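Local coordinates for protein ribulose bisphosphate carboxylase small chain (Galdieria sulphuraria, PDB 4F0H) that forms the small subunit of hexadecameric ribulose-1,5-bisphosphate carboxylase/oxygenase, the carbon dioxide-fixing enzyme, and probably helps hold its catalytic large subunits together, at residues B[1-5]-B[106-110]; B[19-24]-B[61-65]; B[25-31]-B[95-99]; B[38-42]-B[125-130]. All coordinates share one frame; numbering follows the deposited sequence.

Interaction 1: residues B[1-5]-B[106-110]; sequences MRITQ and EPGFN
Across the contact the backbones come together at Met1 and Glu106, whose CA atoms are 5.6 Å apart, and the one direct bond joins Met1 N to Glu106 O at 2.9 Å, with a C=O...N angle of 162°. A water accepts from Glu106 N and donates a weak bond to Met1 O. The methionine chain folds back over the turn: its CG sits between the backbone N and the carbonyl carbon (chi1 52°), and two further bends lay SD alongside the glutamate, 3.5 Å from Glu106 CG, and bring CE near the edge of the Phe109 ring. Met1 CG also lies 3.7 Å from Gly108 CA, where any beta carbon would run into it and into the preceding carbonyl oxygen. Ile3 packs next to the methionine, placing CG1 3.8 Å from Glu106 CG and CD1 3.6 Å from Phe109 CE1. The carboxylate of Glu106 bends back to its own chain, where OE1 accepts from Gly108 N (2.9 Å) through its anti lone pair, while OE2 is bonded by the hydroxyls of Tyr79 and Tyr138. Replacing Glu106 by alanine would probably leave Gly108 N and both tyrosine hydroxyls without this acceptor and open a gap beside Met1 SD and Ile3 CG1. The N-terminal arm thus lies against the turn leading into strand 109-115, the first strand of the C-terminal beta hairpin that, in red-type Rubisco small subunits, joins those of neighbouring copies in a barrel around the central channel.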
loop_
_atom_site.group_PDB
_atom_site.type_symbol
_atom_site.label_atom_id
_atom_site.label_comp_id
_atom_site.label_asym_id
_atom_site.label_seq_id
_atom_site.Cartn_x
_atom_site.Cartn_y
_atom_site.Cartn_z
ATOM N N MET B 1 -47.832 -13.737 -9.286
ATOM C CA MET B 1 -47.422 -12.425 -9.773
ATOM C C MET B 1 -47.229 -12.411 -11.265
ATOM O O MET B 1 -47.263 -13.435 -11.926
ATOM C CB MET B 1 -46.159 -11.947 -9.075
ATOM C CG MET B 1 -45.057 -12.977 -9.121
ATOM S SD MET B 1 -43.946 -12.599 -10.474
ATOM C CE MET B 1 -42.972 -11.330 -9.641
ATOM N N ARG B 2 -47.083 -11.222 -11.811
ATOM C CA ARG B 2 -46.932 -11.066 -13.245
ATOM C C ARG B 2 -45.545 -10.531 -13.486
ATOM O O ARG B 2 -45.155 -9.489 -12.931
ATOM C CB ARG B 2 -47.944 -10.083 -13.782
ATOM C CG ARG B 2 -47.667 -9.671 -15.246
ATOM C CD ARG B 2 -48.907 -8.885 -15.725
ATOM N NE ARG B 2 -48.969 -8.600 -17.160
ATOM C CZ ARG B 2 -49.467 -9.389 -18.137
ATOM N NH1 ARG B 2 -49.985 -10.599 -17.890
ATOM N NH2 ARG B 2 -49.454 -8.962 -19.400
ATOM N N ILE B 3 -44.772 -11.248 -14.248
ATOM C CA ILE B 3 -43.391 -10.827 -14.489
ATOM C C ILE B 3 -43.394 -9.650 -15.491
ATOM O O ILE B 3 -44.023 -9.765 -16.546
ATOM C CB ILE B 3 -42.612 -11.976 -15.124
ATOM C CG1 ILE B 3 -42.304 -13.019 -14.067
ATOM C CG2 ILE B 3 -41.355 -11.436 -15.792
ATOM C CD1 ILE B 3 -41.610 -12.507 -12.912
ATOM N N THR B 4 -42.707 -8.532 -15.199
ATOM C CA THR B 4 -42.830 -7.418 -16.130
ATOM C C THR B 4 -41.575 -7.063 -16.907
ATOM O O THR B 4 -41.378 -5.923 -17.203
ATOM C CB THR B 4 -43.389 -6.171 -15.447
ATOM O OG1 THR B 4 -42.546 -5.823 -14.340
ATOM C CG2 THR B 4 -44.822 -6.424 -14.948
ATOM N N GLN B 5 -40.726 -8.052 -17.216
ATOM C CA GLN B 5 -39.762 -7.950 -18.326
ATOM C C GLN B 5 -40.582 -7.759 -19.608
ATOM O O GLN B 5 -41.704 -8.236 -19.662
ATOM C CB GLN B 5 -39.009 -9.268 -18.450
ATOM C CG GLN B 5 -38.034 -9.460 -17.325
ATOM C CD GLN B 5 -37.489 -10.837 -17.304
ATOM O OE1 GLN B 5 -37.165 -11.422 -18.344
ATOM N NE2 GLN B 5 -37.368 -11.385 -16.109
ATOM N N GLU B 106 -47.565 -17.801 -12.303
ATOM C CA GLU B 106 -46.192 -17.409 -11.901
ATOM C C GLU B 106 -46.063 -17.264 -10.365
ATOM O O GLU B 106 -46.612 -16.337 -9.798
ATOM C CB GLU B 106 -45.801 -16.080 -12.541
ATOM C CG GLU B 106 -44.350 -15.602 -12.131
ATOM C CD GLU B 106 -43.298 -16.722 -12.418
ATOM O OE1 GLU B 106 -42.708 -17.236 -11.458
ATOM O OE2 GLU B 106 -43.062 -17.117 -13.591
ATOM N N PRO B 107 -45.356 -18.180 -9.691
ATOM C CA PRO B 107 -45.174 -18.020 -8.238
ATOM C C PRO B 107 -44.166 -16.931 -7.828
ATOM O O PRO B 107 -44.245 -16.443 -6.685
ATOM C CB PRO B 107 -44.651 -19.377 -7.797
ATOM C CG PRO B 107 -43.827 -19.807 -8.965
ATOM C CD PRO B 107 -44.714 -19.402 -10.172
ATOM N N GLY B 108 -43.223 -16.558 -8.721
ATOM C CA GLY B 108 -42.347 -15.421 -8.406
ATOM C C GLY B 108 -40.999 -15.883 -7.846
ATOM O O GLY B 108 -40.462 -16.901 -8.277
ATOM N N PHE B 109 -40.447 -15.107 -6.911
ATOM C CA PHE B 109 -39.025 -15.187 -6.557
ATOM C C PHE B 109 -38.763 -15.275 -5.088
ATOM O O PHE B 109 -39.419 -14.621 -4.355
ATOM C CB PHE B 109 -38.253 -13.962 -7.035
ATOM C CG PHE B 109 -38.126 -13.881 -8.543
ATOM C CD1 PHE B 109 -39.019 -13.129 -9.292
ATOM C CD2 PHE B 109 -37.124 -14.555 -9.196
ATOM C CE1 PHE B 109 -38.887 -13.046 -10.695
ATOM C CE2 PHE B 109 -37.000 -14.466 -10.585
ATOM C CZ PHE B 109 -37.879 -13.710 -11.335
ATOM N N ASN B 110 -37.813 -16.106 -4.682
ATOM C CA ASN B 110 -37.337 -16.115 -3.322
ATOM C C ASN B 110 -36.260 -15.046 -3.217
ATOM O O ASN B 110 -35.477 -14.922 -4.118
ATOM C CB ASN B 110 -36.756 -17.498 -2.925
ATOM C CG ASN B 110 -36.538 -17.620 -1.361
ATOM O OD1 ASN B 110 -37.037 -16.780 -0.547
ATOM N ND2 ASN B 110 -35.809 -18.628 -0.963
HETATM O O HOH W 1 -49.859 -15.684 -11.805
#

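Interaction 2: residues B[19-24]-B[61-65]; sequences IKKQID and PAPVL
With chi1 at -51°, Ile23 sets CG1 beside its own backbone N and CG2 anti to it, which lays CG2 over Pro61, 3.8 Å from the proline CA, while the CG1 branch meets Val64 CG1 tip to tip at 4.0 Å. One turn earlier, Lys20 runs its CG anti to the backbone N (chi1 -176°) and then bends at chi2, which carries the aliphatic chain past Leu65 CD1, 3.7 Å from Lys20 CG, and on across the proline ring, where Lys20 CE stands 3.6 Å from Pro61 CG. The other methyl of the leucine, CD2, meets Ile19 CG2 at 3.7 Å. These residues join the N-terminal turn of helix 61-74 to the middle of helix 16-28, with segment axes 9.7 Å apart at closest approach and an angle of 125° between their directions. The two helices pack, strongly inclined to each other, on one face of the four-stranded antiparallel sheet, the alpha/beta core of the Rubisco small subunit; Ile19 also reaches Val100 on strand 93-101, and Val64 is backed by Leu55 and Val58. Beyond the apolar patch the chemistry changes. Lys20 NZ gives a salt bridge of 2.8 Å to Asp24 OD1, on the syn side of the carboxylate, which ties the two side chains together along one turn of their helix. The second oxygen is then turned to the proline, and Asp24 OD2 comes within 3.1 Å of Pro61 CG, a close carbon-oxygen approach at the edge of an otherwise apolar interface.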
loop_
_atom_site.group_PDB
_atom_site.type_symbol
_atom_site.label_atom_id
_atom_site.label_comp_id
_atom_site.label_asym_id
_atom_site.label_seq_id
_atom_site.Cartn_x
_atom_site.Cartn_y
_atom_site.Cartn_z
ATOM N N ILE B 19 -49.955 -8.678 -32.206
ATOM C CA ILE B 19 -48.616 -9.146 -32.404
ATOM C C ILE B 19 -48.248 -8.852 -33.866
ATOM O O ILE B 19 -47.167 -8.320 -34.189
ATOM C CB ILE B 19 -48.525 -10.622 -32.086
ATOM C CG1 ILE B 19 -48.597 -10.782 -30.561
ATOM C CG2 ILE B 19 -47.230 -11.191 -32.649
ATOM C CD1 ILE B 19 -48.725 -12.129 -30.122
ATOM N N LYS B 20 -49.200 -9.128 -34.735
ATOM C CA LYS B 20 -48.997 -8.987 -36.130
ATOM C C LYS B 20 -48.612 -7.524 -36.452
ATOM O O LYS B 20 -47.762 -7.304 -37.306
ATOM C CB LYS B 20 -50.280 -9.458 -36.829
ATOM C CG LYS B 20 -50.240 -9.464 -38.290
ATOM C CD LYS B 20 -50.725 -8.180 -38.842
ATOM C CE LYS B 20 -50.471 -8.132 -40.368
ATOM N NZ LYS B 20 -50.856 -6.776 -40.875
ATOM N N LYS B 21 -49.224 -6.546 -35.772
ATOM C CA LYS B 21 -48.910 -5.177 -36.048
ATOM C C LYS B 21 -47.499 -4.822 -35.518
ATOM O O LYS B 21 -46.826 -4.015 -36.147
ATOM C CB LYS B 21 -49.953 -4.194 -35.537
ATOM C CG LYS B 21 -51.373 -4.469 -36.078
ATOM C CD LYS B 21 -52.390 -3.391 -35.620
ATOM C CE LYS B 21 -53.862 -3.692 -36.130
ATOM N NZ LYS B 21 -54.465 -5.004 -35.716
ATOM N N GLN B 22 -47.066 -5.432 -34.394
ATOM C CA GLN B 22 -45.679 -5.299 -33.964
ATOM C C GLN B 22 -44.681 -5.937 -34.953
ATOM O O GLN B 22 -43.623 -5.374 -35.173
ATOM C CB GLN B 22 -45.448 -5.783 -32.531
ATOM C CG GLN B 22 -46.327 -5.154 -31.454
ATOM C CD GLN B 22 -46.177 -3.674 -31.405
ATOM O OE1 GLN B 22 -45.055 -3.128 -31.465
ATOM N NE2 GLN B 22 -47.316 -2.986 -31.370
ATOM N N ILE B 23 -45.002 -7.062 -35.562
ATOM C CA ILE B 23 -44.117 -7.595 -36.618
ATOM C C ILE B 23 -43.999 -6.591 -37.797
ATOM O O ILE B 23 -42.897 -6.301 -38.272
ATOM C CB ILE B 23 -44.620 -8.941 -37.166
ATOM C CG1 ILE B 23 -44.909 -9.961 -36.065
ATOM C CG2 ILE B 23 -43.616 -9.576 -38.069
ATOM C CD1 ILE B 23 -44.021 -9.785 -34.908
ATOM N N ASP B 24 -45.139 -6.057 -38.264
ATOM C CA ASP B 24 -45.110 -4.981 -39.260
ATOM C C ASP B 24 -44.098 -3.861 -38.885
ATOM O O ASP B 24 -43.288 -3.415 -39.691
ATOM C CB ASP B 24 -46.515 -4.407 -39.414
ATOM C CG ASP B 24 -47.437 -5.311 -40.265
ATOM O OD1 ASP B 24 -48.664 -5.292 -40.066
ATOM O OD2 ASP B 24 -46.938 -6.052 -41.146
ATOM N N PRO B 61 -45.748 -10.599 -42.227
ATOM C CA PRO B 61 -45.756 -11.119 -40.866
ATOM C C PRO B 61 -46.085 -12.618 -40.706
ATOM O O PRO B 61 -45.829 -13.166 -39.636
ATOM C CB PRO B 61 -46.819 -10.244 -40.153
ATOM C CG PRO B 61 -47.099 -9.110 -41.071
ATOM C CD PRO B 61 -46.840 -9.646 -42.457
ATOM N N ALA B 62 -46.633 -13.259 -41.749
ATOM C CA ALA B 62 -47.179 -14.652 -41.684
ATOM C C ALA B 62 -46.222 -15.739 -41.159
ATOM O O ALA B 62 -46.576 -16.504 -40.247
ATOM C CB ALA B 62 -47.706 -15.072 -43.061
ATOM N N PRO B 63 -45.025 -15.838 -41.766
ATOM C CA PRO B 63 -44.047 -16.830 -41.367
ATOM C C PRO B 63 -43.625 -16.621 -39.903
ATOM O O PRO B 63 -43.413 -17.593 -39.162
ATOM C CB PRO B 63 -42.873 -16.567 -42.310
ATOM C CG PRO B 63 -43.504 -15.985 -43.528
ATOM C CD PRO B 63 -44.614 -15.119 -42.995
ATOM N N VAL B 64 -43.550 -15.374 -39.491
ATOM C CA VAL B 64 -43.202 -15.072 -38.132
ATOM C C VAL B 64 -44.325 -15.559 -37.178
ATOM O O VAL B 64 -44.041 -16.265 -36.211
ATOM C CB VAL B 64 -42.997 -13.583 -37.987
ATOM C CG1 VAL B 64 -42.685 -13.210 -36.522
ATOM C CG2 VAL B 64 -41.907 -13.143 -38.919
ATOM N N LEU B 65 -45.581 -15.191 -37.461
ATOM C CA LEU B 65 -46.683 -15.644 -36.637
ATOM C C LEU B 65 -46.798 -17.150 -36.605
ATOM O O LEU B 65 -47.213 -17.728 -35.603
ATOM C CB LEU B 65 -48.005 -15.033 -37.091
ATOM C CG LEU B 65 -48.176 -13.563 -36.731
ATOM C CD1 LEU B 65 -49.309 -12.951 -37.550
ATOM C CD2 LEU B 65 -48.499 -13.450 -35.282
#

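Interaction 3: residues B[25-31]-B[95-99]; sequences YMISKKL and IISFI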
loop_
_atom_site.group_PDB
_atom_site.type_symbol
_atom_site.label_atom_id
_atom_site.label_comp_id
_atom_site.label_asym_id
_atom_site.label_seq_id
_atom_site.Cartn_x
_atom_site.Cartn_y
_atom_site.Cartn_z
ATOM N N TYR B 25 -44.126 -3.413 -37.636
ATOM C CA TYR B 25 -43.246 -2.339 -37.264
ATOM C C TYR B 25 -41.772 -2.824 -37.408
ATOM O O TYR B 25 -40.907 -2.163 -38.021
ATOM C CB TYR B 25 -43.594 -1.880 -35.816
ATOM C CG TYR B 25 -42.476 -1.093 -35.147
ATOM C CD1 TYR B 25 -42.314 0.276 -35.360
ATOM C CD2 TYR B 25 -41.580 -1.758 -34.267
ATOM C CE1 TYR B 25 -41.245 0.983 -34.746
ATOM C CE2 TYR B 25 -40.518 -1.082 -33.648
ATOM C CZ TYR B 25 -40.351 0.283 -33.901
ATOM O OH TYR B 25 -39.283 0.902 -33.263
ATOM N N MET B 26 -41.492 -3.983 -36.821
ATOM C CA MET B 26 -40.151 -4.565 -36.916
ATOM C C MET B 26 -39.649 -4.641 -38.357
ATOM O O MET B 26 -38.485 -4.356 -38.647
ATOM C CB MET B 26 -40.103 -5.947 -36.236
ATOM C CG MET B 26 -40.649 -5.818 -34.807
ATOM S SD MET B 26 -40.638 -7.378 -33.935
ATOM C CE MET B 26 -38.925 -7.725 -33.960
ATOM N N ILE B 27 -40.547 -5.036 -39.251
ATOM C CA ILE B 27 -40.213 -5.216 -40.647
ATOM C C ILE B 27 -39.913 -3.872 -41.254
ATOM O O ILE B 27 -38.971 -3.730 -42.015
ATOM C CB ILE B 27 -41.339 -5.908 -41.405
ATOM C CG1 ILE B 27 -41.520 -7.380 -40.962
ATOM C CG2 ILE B 27 -41.098 -5.900 -42.936
ATOM C CD1 ILE B 27 -42.645 -8.047 -41.742
ATOM N N SER B 28 -40.710 -2.871 -40.906
ATOM C CA SER B 28 -40.522 -1.566 -41.482
ATOM C C SER B 28 -39.197 -1.022 -40.976
ATOM O O SER B 28 -38.587 -0.238 -41.653
ATOM C CB SER B 28 -41.676 -0.670 -41.081
ATOM O OG SER B 28 -41.415 -0.237 -39.740
ATOM N N LYS B 29 -38.718 -1.509 -39.827
ATOM C CA LYS B 29 -37.445 -1.072 -39.242
ATOM C C LYS B 29 -36.282 -1.917 -39.719
ATOM O O LYS B 29 -35.140 -1.757 -39.289
ATOM C CB LYS B 29 -37.504 -1.251 -37.729
ATOM C CG LYS B 29 -37.857 0.003 -36.962
ATOM C CD LYS B 29 -38.741 0.869 -37.788
ATOM C CE LYS B 29 -38.671 2.326 -37.273
ATOM N NZ LYS B 29 -37.418 2.543 -36.431
ATOM N N LYS B 30 -36.585 -2.902 -40.522
ATOM C CA LYS B 30 -35.571 -3.720 -41.106
ATOM C C LYS B 30 -34.876 -4.592 -40.058
ATOM O O LYS B 30 -33.693 -4.876 -40.211
ATOM C CB LYS B 30 -34.568 -2.795 -41.806
ATOM C CG LYS B 30 -35.275 -1.969 -42.911
ATOM C CD LYS B 30 -34.713 -0.544 -43.104
ATOM C CE LYS B 30 -33.252 -0.608 -43.626
ATOM N NZ LYS B 30 -32.822 0.543 -44.486
ATOM N N LEU B 31 -35.591 -5.010 -39.013
ATOM C CA LEU B 31 -34.973 -5.827 -37.962
ATOM C C LEU B 31 -34.839 -7.335 -38.301
ATOM O O LEU B 31 -35.687 -7.881 -39.004
ATOM C CB LEU B 31 -35.820 -5.702 -36.709
ATOM C CG LEU B 31 -36.112 -4.295 -36.245
ATOM C CD1 LEU B 31 -36.795 -4.397 -34.847
ATOM C CD2 LEU B 31 -34.807 -3.425 -36.138
ATOM N N ILE B 95 -33.574 -3.720 -30.112
ATOM C CA ILE B 95 -34.330 -2.517 -29.957
ATOM C C ILE B 95 -35.801 -2.741 -29.560
ATOM O O ILE B 95 -36.520 -1.772 -29.389
ATOM C CB ILE B 95 -34.276 -1.551 -31.187
ATOM C CG1 ILE B 95 -35.042 -2.115 -32.360
ATOM C CG2 ILE B 95 -32.811 -1.130 -31.577
ATOM C CD1 ILE B 95 -35.506 -0.918 -33.355
ATOM N N ILE B 96 -36.244 -3.999 -29.419
ATOM C CA ILE B 96 -37.571 -4.255 -28.908
ATOM C C ILE B 96 -37.596 -5.726 -28.498
ATOM O O ILE B 96 -36.932 -6.566 -29.163
ATOM C CB ILE B 96 -38.646 -3.949 -29.977
ATOM C CG1 ILE B 96 -40.036 -4.134 -29.424
ATOM C CG2 ILE B 96 -38.525 -4.860 -31.174
ATOM C CD1 ILE B 96 -41.118 -3.742 -30.385
ATOM N N SER B 97 -38.329 -6.032 -27.434
ATOM C CA SER B 97 -38.419 -7.434 -26.874
ATOM C C SER B 97 -39.690 -7.537 -26.019
ATOM O O SER B 97 -39.811 -6.844 -25.017
ATOM C CB SER B 97 -37.180 -7.727 -26.056
ATOM O OG SER B 97 -37.269 -8.915 -25.301
ATOM N N PHE B 98 -40.675 -8.344 -26.445
ATOM C CA PHE B 98 -41.902 -8.415 -25.675
ATOM C C PHE B 98 -42.404 -9.861 -25.574
ATOM O O PHE B 98 -42.154 -10.769 -26.441
ATOM C CB PHE B 98 -42.964 -7.488 -26.296
ATOM C CG PHE B 98 -43.252 -7.809 -27.711
ATOM C CD1 PHE B 98 -42.519 -7.226 -28.727
ATOM C CD2 PHE B 98 -44.263 -8.716 -28.042
ATOM C CE1 PHE B 98 -42.786 -7.525 -30.045
ATOM C CE2 PHE B 98 -44.525 -9.024 -29.361
ATOM C CZ PHE B 98 -43.761 -8.428 -30.370
ATOM N N ILE B 99 -43.127 -10.074 -24.500
ATOM C CA ILE B 99 -43.638 -11.350 -24.165
ATOM C C ILE B 99 -44.893 -11.661 -24.997
ATOM O O ILE B 99 -45.812 -10.831 -25.118
ATOM C CB ILE B 99 -44.030 -11.439 -22.667
ATOM C CG1 ILE B 99 -42.865 -11.056 -21.760
ATOM C CG2 ILE B 99 -44.536 -12.838 -22.306
ATOM C CD1 ILE B 99 -41.825 -12.001 -21.728
HETATM O O HOH W 2 -38.122 0.222 -30.784
#
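Both methyls of Leu31 straddle the CG1-CD1 branch of Ile95: Leu31 CD1 lies 3.8 Å from Ile95 CG1, and CD2 is equally close to Ile95 CD1. Leu31 CD1 also reaches Ile96 CG2, which in addition takes the Met26 methyl, CE, at 4.0 Å. The bend at chi3 (61°) brings CE up to Ile96, while Met26 SD, at the end of an extended chi2, lies at the edge of the Phe98 ring. Tyr25 crosses Ile95 obliquely, its OH 4.2 Å from Ile95 CD1, with the ring set aslant to Ile96 CD1. The tyrosine hydroxyl donates to a water at 2.8 Å, which passes the bond on to Ile95 O. In this way the C-terminal end of helix 16-28 packs on strand 93-101, an edge strand, within this chain, of the four-stranded antiparallel sheet in the small-subunit core; Ile96 and Phe98 also touch Gln22, one turn earlier on the helix. What sets Leu31 in place is the end of the helix itself. Lys30, with positive phi, closes a Schellman motif in which Leu31 N bonds back to Met26 O (3.0 Å) and Lys30 N to Ile27 O. Tyr25 O is gripped twice, by Lys29 N and by Ser28 OG, the latter at 2.6 Å in the carbonyl plane and on a lone pair. On the strand side, backbone bonds to Gly84 on strand 79-86 fix Ile95 and Ile96.

Interaction 4: residues B[38-42]-B[125-130]; sequences TNDIH and IQAYET
An Asx turn at Asp40, in the loop after strand 32-38, rests against the foot of the C-terminal beta hairpin, where strand 121-127 gives way to a short 3-10 turn and Thr130 faces the aspartate. Asp40 OD1 receives His42 N at 3.2 Å from above the carboxylate plane, 47° out of it, and also accepts a water that in turn takes Ala127 N. The same oxygen stands 3.6 Å from Thr130 CG2, so the threonine methyl packs on the carboxylate. The other oxygen, OD2, forms a salt bridge to Arg113 of a neighbouring small subunit. Just before, an ST turn from Thr38 OG1 to Asp40 N shapes the approach of the loop. Thr130 holds its hydroxyl between the backbone N and the carbonyl carbon (chi1 59°), where OG1 donates to Ala127 O at 2.6 Å and accepts from Gln126 NE2 at 2.9 Å, almost exactly in the plane of that amide. With an alanine here the Gln126 amide is likely to lose this anchor, Ala127 O to keep Thr130 N alone from the turn, and a gap to open beside Asp40. The His42 ring, with ND1 bonded to Arg44 N, stands roughly at right angles to Ile125: a water sits in plane between His42 NE2 and Ile125 N, and at that same ring edge His42 CD2 lies 3.1 Å from Ile125 O.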
loop_
_atom_site.group_PDB
_atom_site.type_symbol
_atom_site.label_atom_id
_atom_site.label_comp_id
_atom_site.label_asym_id
_atom_site.label_seq_id
_atom_site.Cartn_x
_atom_site.Cartn_y
_atom_site.Cartn_z
ATOM N N THR B 38 -38.070 -19.453 -22.312
ATOM C CA THR B 38 -37.297 -19.852 -21.142
ATOM C C THR B 38 -38.235 -20.235 -20.037
ATOM O O THR B 38 -39.364 -19.744 -19.998
ATOM C CB THR B 38 -36.407 -18.711 -20.618
ATOM O OG1 THR B 38 -35.454 -19.308 -19.736
ATOM C CG2 THR B 38 -37.215 -17.719 -19.775
ATOM N N ASN B 39 -37.779 -21.073 -19.108
ATOM C CA ASN B 39 -38.529 -21.297 -17.868
ATOM C C ASN B 39 -37.623 -21.024 -16.616
ATOM O O ASN B 39 -37.917 -21.471 -15.543
ATOM C CB ASN B 39 -39.241 -22.705 -17.794
ATOM C CG ASN B 39 -38.266 -23.905 -17.819
ATOM O OD1 ASN B 39 -37.078 -23.765 -17.637
ATOM N ND2 ASN B 39 -38.801 -25.112 -18.157
ATOM N N ASP B 40 -36.519 -20.286 -16.778
ATOM C CA ASP B 40 -35.881 -19.645 -15.606
ATOM C C ASP B 40 -36.098 -18.138 -15.813
ATOM O O ASP B 40 -35.392 -17.505 -16.609
ATOM C CB ASP B 40 -34.413 -20.007 -15.532
ATOM C CG ASP B 40 -33.650 -19.163 -14.527
ATOM O OD1 ASP B 40 -34.271 -18.409 -13.770
ATOM O OD2 ASP B 40 -32.423 -19.274 -14.466
ATOM N N ILE B 41 -37.153 -17.596 -15.216
ATOM C CA ILE B 41 -37.510 -16.164 -15.495
ATOM C C ILE B 41 -36.614 -15.087 -14.726
ATOM O O ILE B 41 -36.954 -13.895 -14.609
ATOM C CB ILE B 41 -39.047 -15.961 -15.401
ATOM C CG1 ILE B 41 -39.456 -14.647 -16.094
ATOM C CG2 ILE B 41 -39.517 -16.049 -13.951
ATOM C CD1 ILE B 41 -39.355 -14.629 -17.568
ATOM N N HIS B 42 -35.473 -15.521 -14.183
ATOM C CA HIS B 42 -34.571 -14.572 -13.504
ATOM C C HIS B 42 -34.256 -13.420 -14.476
ATOM O O HIS B 42 -33.974 -13.639 -15.680
ATOM C CB HIS B 42 -33.275 -15.289 -13.124
ATOM C CG HIS B 42 -32.428 -14.536 -12.138
ATOM N ND1 HIS B 42 -31.657 -13.430 -12.490
ATOM C CD2 HIS B 42 -32.249 -14.715 -10.805
ATOM C CE1 HIS B 42 -31.023 -12.981 -11.408
ATOM N NE2 HIS B 42 -31.359 -13.753 -10.377
ATOM N N ILE B 125 -31.668 -13.610 -5.730
ATOM C CA ILE B 125 -33.023 -13.797 -6.108
ATOM C C ILE B 125 -33.069 -15.111 -6.867
ATOM O O ILE B 125 -32.238 -15.354 -7.723
ATOM C CB ILE B 125 -33.359 -12.569 -7.010
ATOM C CG1 ILE B 125 -33.688 -11.362 -6.083
ATOM C CG2 ILE B 125 -34.447 -12.841 -8.051
ATOM C CD1 ILE B 125 -33.530 -10.015 -6.824
ATOM N N GLN B 126 -34.064 -15.939 -6.584
ATOM C CA GLN B 126 -34.155 -17.252 -7.212
ATOM C C GLN B 126 -35.622 -17.544 -7.551
ATOM O O GLN B 126 -36.487 -17.455 -6.699
ATOM C CB GLN B 126 -33.712 -18.341 -6.235
ATOM C CG GLN B 126 -33.722 -19.767 -6.873
ATOM C CD GLN B 126 -32.358 -20.114 -7.486
ATOM O OE1 GLN B 126 -31.360 -19.790 -6.869
ATOM N NE2 GLN B 126 -32.305 -20.748 -8.724
ATOM N N ALA B 127 -35.918 -17.838 -8.808
ATOM C CA ALA B 127 -37.303 -18.066 -9.131
ATOM C C ALA B 127 -37.763 -19.379 -8.484
ATOM O O ALA B 127 -37.060 -20.392 -8.563
ATOM C CB ALA B 127 -37.508 -18.104 -10.672
ATOM N N TYR B 128 -38.961 -19.393 -7.899
ATOM C CA TYR B 128 -39.410 -20.626 -7.263
ATOM C C TYR B 128 -39.441 -21.794 -8.210
ATOM O O TYR B 128 -39.086 -22.898 -7.849
ATOM C CB TYR B 128 -40.809 -20.403 -6.661
ATOM C CG TYR B 128 -40.662 -19.615 -5.405
ATOM C CD1 TYR B 128 -41.142 -18.300 -5.302
ATOM C CD2 TYR B 128 -39.985 -20.163 -4.330
ATOM C CE1 TYR B 128 -40.982 -17.582 -4.157
ATOM C CE2 TYR B 128 -39.829 -19.421 -3.139
ATOM C CZ TYR B 128 -40.302 -18.150 -3.067
ATOM O OH TYR B 128 -40.146 -17.435 -1.874
ATOM N N GLU B 129 -39.841 -21.583 -9.458
ATOM C CA GLU B 129 -39.909 -22.779 -10.310
ATOM C C GLU B 129 -38.519 -23.387 -10.520
ATOM O O GLU B 129 -38.408 -24.527 -10.907
ATOM C CB GLU B 129 -40.617 -22.494 -11.612
ATOM C CG GLU B 129 -42.104 -22.282 -11.307
ATOM C CD GLU B 129 -42.762 -23.580 -10.817
ATOM O OE1 GLU B 129 -42.699 -24.622 -11.547
ATOM O OE2 GLU B 129 -43.329 -23.552 -9.717
ATOM N N THR B 130 -37.448 -22.639 -10.267
ATOM C CA THR B 130 -36.138 -23.229 -10.583
ATOM C C THR B 130 -35.651 -24.063 -9.412
ATOM O O THR B 130 -34.577 -24.626 -9.487
ATOM C CB THR B 130 -35.061 -22.164 -10.888
ATOM O OG1 THR B 130 -34.923 -21.307 -9.751
ATOM C CG2 THR B 130 -35.440 -21.339 -12.086
HETATM O O HOH W 3 -33.874 -18.150 -11.031
HETATM O O HOH W 4 -29.773 -12.919 -7.989
#

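How the interactions relate
Interactions 2 and 3 share helix 16-28, with centres about 10 Å apart, and build the alpha/beta core; interactions 1 and 4, about 9 Å apart between centres, gather on the opposite side of the chain's centre at the base of the hairpin. The latter pair is joined directly, Gly108 O to Tyr128 N and Asn110 N to Gln126 O, with Phe109 packing on Ile125. Chemistry follows place: both helix contacts are partly buried and chiefly aliphatic, with an intrahelical salt bridge (interaction 2) or a bridging water (interaction 3) beside them, whereas the hairpin contacts are mostly buried and mix apolar packing with carboxylates, turns and waters.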